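Local coordinates for type III CBASS phage resistance system CD-NTase-associated protein Cap8 (Pseudomonas aeruginosa, PDB 6P8P), which is a bacterial HORMA domain protein that probably helps regulate a cGAS-like CD-NTase in CBASS immunity against bacteriophages, at residues Q19-I24 and A42-A47. The protein carries 2 engineered substitutions. Sequence-based numbering, arbitrary orientation.
Sequences QTWDAI and AVTGVA
The indole of Trp21 lies against the first turn of helix 44-52, with the methyl of Ala47 seated on one of its faces. Ala47 CB stands 3.4 Å from the centroid of the six-membered ring of Trp21 and only 11° off its normal, a CH-pi contact in which a bare methyl lets the helix backbone come close. With CG anti to the backbone N (chi1 -178°), Trp21 extends from a CB that already points at helix 44-52, and chi2 (-119°) turns the ring's face to Ala47. Thr44 meets the indole at its edge rather than its face: OG1 lies near the ring plane, 3.3 Å from Trp21 CD1. Both polar groups have their main partners in the last turn of helix 35-42, Trp21 NE1 bonding to Leu40 O and Thr44 OG1 to Arg41 O. A water donates to Thr44 OG1 at 2.8 Å and to Asp22 OD1 at 3.1 Å, so the threonine hydroxyl can give its proton to Arg41 while accepting from the water. Val43, at the N-cap position of helix 44-52, has no polar side chain to cap with; its branched apolar chain touches Leu118 of helix 111-119 and, obliquely, the indole, CG2 lying 3.8 Å from Trp21 CZ2. In this buried contact between helices of the HORMA domain, one tryptophan serves twice: its apolar face packs helix 17-29 against helix 44-52, while the hydrogen bond to Leu40 offsets the cost of burying its N-H.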
loop_
_atom_site.group_PDB
_atom_site.type_symbol
_atom_site.label_atom_id
_atom_site.label_comp_id
_atom_site.label_asym_id
_atom_site.label_seq_id
_atom_site.Cartn_x
_atom_site.Cartn_y
_atom_site.Cartn_z
ATOM N N GLN A 19 -3.173 11.837 1.825
ATOM C CA GLN A 19 -3.447 13.014 2.640
ATOM C C GLN A 19 -4.389 12.676 3.782
ATOM O O GLN A 19 -4.271 13.242 4.870
ATOM C CB GLN A 19 -4.046 14.133 1.784
ATOM C CG GLN A 19 -3.104 14.683 0.749
ATOM C CD GLN A 19 -3.779 15.625 -0.210
ATOM O OE1 GLN A 19 -4.923 15.394 -0.622
ATOM N NE2 GLN A 19 -3.068 16.699 -0.600
ATOM N N THR A 20 -5.333 11.770 3.540
ATOM C CA THR A 20 -6.254 11.323 4.577
ATOM C C THR A 20 -5.496 10.596 5.678
ATOM O O THR A 20 -5.639 10.902 6.859
ATOM C CB THR A 20 -7.304 10.393 3.970
ATOM O OG1 THR A 20 -7.994 11.037 2.871
ATOM C CG2 THR A 20 -8.326 9.960 5.051
ATOM N N TRP A 21 -4.623 9.657 5.305
ATOM C CA TRP A 21 -3.840 8.970 6.342
ATOM C C TRP A 21 -2.967 9.936 7.126
ATOM O O TRP A 21 -2.889 9.847 8.356
ATOM C CB TRP A 21 -2.966 7.899 5.716
ATOM C CG TRP A 21 -2.170 7.099 6.679
ATOM C CD1 TRP A 21 -0.815 7.021 6.726
ATOM C CD2 TRP A 21 -2.668 6.276 7.739
ATOM N NE1 TRP A 21 -0.430 6.149 7.735
ATOM C CE2 TRP A 21 -1.556 5.704 8.384
ATOM C CE3 TRP A 21 -3.956 5.946 8.190
ATOM C CZ2 TRP A 21 -1.684 4.804 9.428
ATOM C CZ3 TRP A 21 -4.086 5.069 9.265
ATOM C CH2 TRP A 21 -2.951 4.512 9.873
ATOM N N ASP A 22 -2.314 10.871 6.436
ATOM C CA ASP A 22 -1.485 11.847 7.129
ATOM C C ASP A 22 -2.308 12.645 8.143
ATOM O O ASP A 22 -1.843 12.918 9.251
ATOM C CB ASP A 22 -0.826 12.780 6.113
ATOM C CG ASP A 22 0.391 12.177 5.446
ATOM O OD1 ASP A 22 0.834 11.086 5.839
ATOM O OD2 ASP A 22 0.921 12.820 4.500
ATOM N N ALA A 23 -3.558 12.975 7.801
ATOM C CA ALA A 23 -4.393 13.726 8.746
ATOM C C ALA A 23 -4.726 12.870 9.957
ATOM O O ALA A 23 -4.768 13.374 11.090
ATOM C CB ALA A 23 -5.677 14.222 8.071
ATOM N N ILE A 24 -4.942 11.562 9.723
ATOM C CA ILE A 24 -5.225 10.618 10.808
ATOM C C ILE A 24 -4.003 10.420 11.689
ATOM O O ILE A 24 -4.099 10.385 12.919
ATOM C CB ILE A 24 -5.727 9.283 10.223
ATOM C CG1 ILE A 24 -7.104 9.496 9.582
ATOM C CG2 ILE A 24 -5.776 8.201 11.290
ATOM C CD1 ILE A 24 -7.588 8.355 8.703
ATOM N N ALA A 42 5.156 4.362 8.702
ATOM C CA ALA A 42 5.764 3.254 7.956
ATOM C C ALA A 42 4.729 2.421 7.183
ATOM O O ALA A 42 5.073 1.796 6.168
ATOM C CB ALA A 42 6.543 2.354 8.914
ATOM N N VAL A 43 3.481 2.373 7.651
ATOM C CA VAL A 43 2.436 1.581 7.014
ATOM C C VAL A 43 1.599 2.426 6.052
ATOM O O VAL A 43 0.522 2.007 5.644
ATOM C CB VAL A 43 1.537 0.886 8.044
ATOM C CG1 VAL A 43 2.327 -0.019 8.953
ATOM C CG2 VAL A 43 0.746 1.936 8.841
ATOM N N THR A 44 2.094 3.607 5.669
ATOM C CA THR A 44 1.310 4.524 4.845
ATOM C C THR A 44 0.848 3.877 3.553
ATOM O O THR A 44 -0.295 4.076 3.119
ATOM C CB THR A 44 2.133 5.784 4.526
ATOM O OG1 THR A 44 2.319 6.559 5.704
ATOM C CG2 THR A 44 1.449 6.674 3.464
ATOM N N GLY A 45 1.719 3.097 2.905
ATOM C CA GLY A 45 1.305 2.480 1.651
ATOM C C GLY A 45 0.084 1.590 1.830
ATOM O O GLY A 45 -0.883 1.649 1.056
ATOM N N VAL A 46 0.111 0.754 2.862
ATOM C CA VAL A 46 -1.008 -0.143 3.123
ATOM C C VAL A 46 -2.236 0.663 3.533
ATOM O O VAL A 46 -3.351 0.445 3.040
ATOM C CB VAL A 46 -0.623 -1.183 4.197
ATOM C CG1 VAL A 46 -1.825 -2.027 4.554
ATOM C CG2 VAL A 46 0.528 -2.033 3.721
ATOM N N ALA A 47 -2.056 1.595 4.466
ATOM C CA ALA A 47 -3.205 2.311 5.001
ATOM C C ALA A 47 -3.882 3.153 3.932
ATOM O O ALA A 47 -5.118 3.159 3.817
ATOM C CB ALA A 47 -2.752 3.180 6.169
HETATM O O HOH W 1 3.305 9.154 5.776
#